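Local coordinates for DUF5624 domain-containing protein (Legionella pneumophila subsp. pneumophila, PDB 4JX2) that is of unknown function but is a putative secreted protein whose fold combines alpha helices and a small mixed beta sheet in a new way, at residues 193-196 with 200-203; 189-194 with 217-222. One frame throughout, in Å; residues are numbered along the deposited sequence.

How the interactions relate
Interactions 1 and 2 illustrate how one helix can organise the chain that follows it. Both use helix 175-197: interaction 1 closes its C-terminal end against the loop at 200-203, and interaction 2 ties its flank to the later loop 217-222, with the two centres about 10 Å apart. Tyr-192 joins them through packing, its OH lying 3.4 Å from CD1 of Phe-203 and its CD1 3.7 Å from CD1 of Leu-201. The C-terminal tail is also shared, since the backbone of Gln-430 is hydrogen-bonded through O to Ser-194 OG and through N to Asn-191 OD1. No active site is known; a pentaethylene glycol, probably from crystallisation, lies about 6 Å from the Val-196 side chain.

Interaction 1: residues 193-196 with 200-203; sequences MSDV and KLSF
Asp-195 and Lys-200 meet where helix 175-197 ends and the chain turns toward helix 205-213, a worked example of how a helix C-terminus is closed by the residues just beyond it. The carbonyl O of Asp-195 takes two backbone bonds. Lys-200 N reaches it at 2.7 Å with a C=O...N angle of 163°, close to head-on, while Leu-201 N approaches at 3.3 Å from above the carbonyl plane, 57° out of it.

The Lys-200 side chain can be followed outward from this point. Its CB sits 3.6 Å from the same Asp-195 O. CG then turns beside the backbone N (chi1 -66°), and from there the extended chain runs past the Asp-195 carboxylate, bringing CD within 3.6 Å of Asp-195 OD1. NZ stops 4.3 Å from that OD1, too far for a salt bridge, and instead donates to a water at 3.0 Å. The water donates hydrogen bonds to Asp-195 OD1 and to Ser-194 OG, whose second partner is the carbonyl of Gln-430.

Further along the loop the chemistry turns apolar. Leu-201 lays CD1 against CB of Asp-195 at 3.6 Å, covering the base of the acid. Val-196 and Phe-203 cross obliquely, with CG1 of the valine 3.5 Å from CB of the phenylalanine and CG2 turned to the ring carbon CD1. Met-141 of helix 136-155 touches both residues, and Phe-203 also packs on Leu-126 and Ala-127 of helix 119-131, so this pair belongs to the interior between helices.

The contact thus grades from a water-bridged pair of opposite charges near the surface to the buried Val-196/Phe-203 contact. The nearby ammonium group probably offsets part of the negative charge of Asp-195 at the helix C-terminus, where the helix dipole would disfavour it; the hydrogen-bonded link between them runs through one water.

Interaction 2: residues 189-194 with 217-222; sequences AGNYMS and KTYPIP
Asn-191 and Tyr-219 make a side-chain hydrogen bond from helix 175-197 to the loop between helices 205-213 and 223-247, within a helical part of the fold. The phenol oxygen is the part of Tyr-219 that does the touching. Asn-191 ND2 gives a hydrogen bond to Tyr-219 OH at 2.8 Å, somewhat bent at the hydrogen.

Both side chains leave their backbones in the same sense, with chi1 near -60° in each; for Asn-191 this swings the amide out from the helix to meet the incoming ring. The long directions of the two groups cross at about a right angle, yet the flat amide and the ring are turned only 23° apart. ND2 arrives at the ring edge, near its plane, while the phenol oxygen is tilted 19° from the amide plane of Asn-191.

The stronger polar partner of the hydroxyl is Ser-187 OG, one helical turn earlier, and Asn-191 ND2 adds to it, so the phenol spans two side chains of the same helix. The amide reaches the C-terminal tail as well: OD1 accepts from the backbone N of Gln-430, and ND2 donates to the carbonyl O of Val-428 besides Tyr-219 OH.

Interaction 1: residues 193-196 with 200-203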
loop_
_atom_site.group_PDB
_atom_site.type_symbol
_atom_site.label_atom_id
_atom_site.label_comp_id
_atom_site.label_asym_id
_atom_site.label_seq_id
_atom_site.Cartn_x
_atom_site.Cartn_y
_atom_site.Cartn_z
HETATM N N MSE A 193 -7.051 -18.049 -33.768
HETATM C CA MSE A 193 -8.469 -17.840 -33.452
HETATM C C MSE A 193 -9.360 -18.458 -34.512
HETATM O O MSE A 193 -10.359 -19.098 -34.174
HETATM C CB MSE A 193 -8.781 -16.366 -33.306
HETATM C CG MSE A 193 -8.216 -15.791 -32.040
HETATM SE SE MSE A 193 -8.540 -13.888 -31.907
HETATM C CE MSE A 193 -6.948 -13.518 -30.936
ATOM N N SER A 194 -8.952 -18.328 -35.787
ATOM C CA SER A 194 -9.660 -18.894 -36.921
ATOM C C SER A 194 -9.800 -20.418 -36.768
ATOM O O SER A 194 -10.902 -20.952 -36.939
ATOM C CB SER A 194 -8.934 -18.547 -38.214
ATOM O OG SER A 194 -9.623 -19.091 -39.325
ATOM N N ASP A 195 -8.687 -21.091 -36.384
ATOM C CA ASP A 195 -8.578 -22.532 -36.182
ATOM C C ASP A 195 -9.453 -23.010 -35.037
ATOM O O ASP A 195 -10.006 -24.100 -35.121
ATOM C CB ASP A 195 -7.109 -22.909 -35.941
ATOM C CG ASP A 195 -6.223 -22.830 -37.182
ATOM O OD1 ASP A 195 -6.777 -22.772 -38.318
ATOM O OD2 ASP A 195 -4.982 -22.847 -37.025
ATOM N N VAL A 196 -9.600 -22.191 -33.989
ATOM C CA VAL A 196 -10.431 -22.505 -32.818
ATOM C C VAL A 196 -11.924 -22.442 -33.224
ATOM O O VAL A 196 -12.681 -23.384 -32.938
ATOM C CB VAL A 196 -10.098 -21.566 -31.619
ATOM C CG1 VAL A 196 -11.217 -21.563 -30.572
ATOM C CG2 VAL A 196 -8.755 -21.927 -30.990
ATOM N N LYS A 200 -10.640 -26.677 -35.794
ATOM C CA LYS A 200 -9.428 -27.386 -36.233
ATOM C C LYS A 200 -8.558 -27.677 -35.002
ATOM O O LYS A 200 -7.787 -28.632 -35.013
ATOM C CB LYS A 200 -8.645 -26.577 -37.278
ATOM C CG LYS A 200 -9.382 -26.394 -38.596
ATOM C CD LYS A 200 -8.553 -25.598 -39.596
ATOM C CE LYS A 200 -9.233 -25.491 -40.934
ATOM N NZ LYS A 200 -8.484 -24.598 -41.854
ATOM N N LEU A 201 -8.718 -26.853 -33.936
ATOM C CA LEU A 201 -8.051 -26.932 -32.636
ATOM C C LEU A 201 -9.062 -26.888 -31.505
ATOM O O LEU A 201 -10.179 -26.385 -31.693
ATOM C CB LEU A 201 -7.075 -25.744 -32.442
ATOM C CG LEU A 201 -5.832 -25.627 -33.333
ATOM C CD1 LEU A 201 -5.204 -24.265 -33.160
ATOM C CD2 LEU A 201 -4.807 -26.725 -33.029
ATOM N N SER A 202 -8.658 -27.363 -30.314
ATOM C CA SER A 202 -9.495 -27.312 -29.114
ATOM C C SER A 202 -9.229 -25.996 -28.406
ATOM O O SER A 202 -8.148 -25.436 -28.567
ATOM C CB SER A 202 -9.188 -28.483 -28.186
ATOM O OG SER A 202 -9.199 -29.720 -28.877
ATOM N N PHE A 203 -10.168 -25.497 -27.612
ATOM C CA PHE A 203 -9.873 -24.268 -26.904
ATOM C C PHE A 203 -10.110 -24.458 -25.410
ATOM O O PHE A 203 -11.210 -24.803 -25.004
ATOM C CB PHE A 203 -10.662 -23.075 -27.469
ATOM C CG PHE A 203 -10.345 -21.729 -26.855
ATOM C CD1 PHE A 203 -9.056 -21.202 -26.912
ATOM C CD2 PHE A 203 -11.345 -20.963 -26.267
ATOM C CE1 PHE A 203 -8.765 -19.943 -26.367
ATOM C CE2 PHE A 203 -11.061 -19.700 -25.736
ATOM C CZ PHE A 203 -9.765 -19.206 -25.767
HETATM O O HOH W 1 -8.782 -22.082 -40.244
#

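Interaction 2: residues 189-194 with 217-222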
loop_
_atom_site.group_PDB
_atom_site.type_symbol
_atom_site.label_atom_id
_atom_site.label_comp_id
_atom_site.label_asym_id
_atom_site.label_seq_id
_atom_site.Cartn_x
_atom_site.Cartn_y
_atom_site.Cartn_z
ATOM N N ALA A 189 -1.926 -14.899 -34.088
ATOM C CA ALA A 189 -3.147 -14.787 -33.280
ATOM C C ALA A 189 -4.413 -14.915 -34.113
ATOM O O ALA A 189 -5.352 -15.581 -33.678
ATOM C CB ALA A 189 -3.156 -13.460 -32.539
ATOM N N GLY A 190 -4.431 -14.280 -35.291
ATOM C CA GLY A 190 -5.550 -14.330 -36.226
ATOM C C GLY A 190 -5.845 -15.733 -36.703
ATOM O O GLY A 190 -6.958 -16.231 -36.526
ATOM N N ASN A 191 -4.834 -16.412 -37.249
ATOM C CA ASN A 191 -5.014 -17.782 -37.737
ATOM C C ASN A 191 -5.233 -18.785 -36.599
ATOM O O ASN A 191 -5.893 -19.802 -36.819
ATOM C CB ASN A 191 -3.874 -18.203 -38.625
ATOM C CG ASN A 191 -3.911 -17.509 -39.963
ATOM O OD1 ASN A 191 -4.938 -17.496 -40.661
ATOM N ND2 ASN A 191 -2.786 -16.940 -40.355
ATOM N N TYR A 192 -4.753 -18.477 -35.377
ATOM C CA TYR A 192 -4.993 -19.345 -34.231
ATOM C C TYR A 192 -6.492 -19.281 -33.891
ATOM O O TYR A 192 -7.138 -20.329 -33.776
ATOM C CB TYR A 192 -4.105 -18.969 -33.017
ATOM C CG TYR A 192 -4.552 -19.646 -31.740
ATOM C CD1 TYR A 192 -4.425 -21.027 -31.579
ATOM C CD2 TYR A 192 -5.175 -18.923 -30.724
ATOM C CE1 TYR A 192 -4.891 -21.668 -30.434
ATOM C CE2 TYR A 192 -5.645 -19.555 -29.571
ATOM C CZ TYR A 192 -5.490 -20.929 -29.427
ATOM O OH TYR A 192 -5.963 -21.580 -28.318
HETATM N N MSE A 193 -7.051 -18.049 -33.768
HETATM C CA MSE A 193 -8.469 -17.840 -33.452
HETATM C C MSE A 193 -9.360 -18.458 -34.512
HETATM O O MSE A 193 -10.359 -19.098 -34.174
HETATM C CB MSE A 193 -8.781 -16.366 -33.306
HETATM C CG MSE A 193 -8.216 -15.791 -32.040
HETATM SE SE MSE A 193 -8.540 -13.888 -31.907
HETATM C CE MSE A 193 -6.948 -13.518 -30.936
ATOM N N SER A 194 -8.952 -18.328 -35.787
ATOM C CA SER A 194 -9.660 -18.894 -36.921
ATOM C C SER A 194 -9.800 -20.418 -36.768
ATOM O O SER A 194 -10.902 -20.952 -36.939
ATOM C CB SER A 194 -8.934 -18.547 -38.214
ATOM O OG SER A 194 -9.623 -19.091 -39.325
ATOM N N LYS A 217 4.059 -25.144 -35.158
ATOM C CA LYS A 217 4.834 -25.466 -36.364
ATOM C C LYS A 217 4.844 -24.318 -37.385
ATOM O O LYS A 217 5.915 -24.010 -37.913
ATOM C CB LYS A 217 4.343 -26.765 -37.026
ATOM C CG LYS A 217 4.668 -28.030 -36.220
ATOM C CD LYS A 217 3.818 -29.218 -36.685
ATOM C CE LYS A 217 3.990 -30.464 -35.849
ATOM N NZ LYS A 217 3.049 -31.537 -36.271
ATOM N N THR A 218 3.685 -23.664 -37.631
ATOM C CA THR A 218 3.579 -22.546 -38.586
ATOM C C THR A 218 4.204 -21.260 -38.024
ATOM O O THR A 218 4.849 -20.517 -38.768
ATOM C CB THR A 218 2.115 -22.304 -38.932
ATOM O OG1 THR A 218 1.473 -23.562 -39.117
ATOM C CG2 THR A 218 1.938 -21.417 -40.154
ATOM N N TYR A 219 3.998 -20.993 -36.727
ATOM C CA TYR A 219 4.490 -19.789 -36.067
ATOM C C TYR A 219 5.453 -20.202 -34.924
ATOM O O TYR A 219 5.048 -20.260 -33.760
ATOM C CB TYR A 219 3.294 -18.942 -35.587
ATOM C CG TYR A 219 2.385 -18.515 -36.720
ATOM C CD1 TYR A 219 2.684 -17.402 -37.499
ATOM C CD2 TYR A 219 1.222 -19.225 -37.018
ATOM C CE1 TYR A 219 1.856 -17.008 -38.551
ATOM C CE2 TYR A 219 0.380 -18.836 -38.062
ATOM C CZ TYR A 219 0.709 -17.732 -38.835
ATOM O OH TYR A 219 -0.103 -17.345 -39.882
ATOM N N PRO A 220 6.730 -20.525 -35.262
ATOM C CA PRO A 220 7.665 -21.058 -34.250
ATOM C C PRO A 220 8.084 -20.110 -33.130
ATOM O O PRO A 220 8.460 -20.617 -32.076
ATOM C CB PRO A 220 8.886 -21.480 -35.081
ATOM C CG PRO A 220 8.791 -20.701 -36.315
ATOM C CD PRO A 220 7.340 -20.581 -36.604
ATOM N N ILE A 221 8.052 -18.779 -33.341
ATOM C CA ILE A 221 8.367 -17.825 -32.277
ATOM C C ILE A 221 7.149 -17.794 -31.345
ATOM O O ILE A 221 6.050 -17.447 -31.791
ATOM C CB ILE A 221 8.747 -16.409 -32.788
ATOM C CG1 ILE A 221 9.953 -16.449 -33.748
ATOM C CG2 ILE A 221 9.016 -15.462 -31.601
ATOM C CD1 ILE A 221 9.927 -15.337 -34.823
ATOM N N PRO A 222 7.292 -18.177 -30.061
ATOM C CA PRO A 222 6.122 -18.132 -29.156
ATOM C C PRO A 222 5.467 -16.752 -29.100
ATOM O O PRO A 222 6.170 -15.744 -29.220
ATOM C CB PRO A 222 6.726 -18.465 -27.784
ATOM C CG PRO A 222 7.972 -19.199 -28.083
ATOM C CD PRO A 222 8.509 -18.637 -29.361
#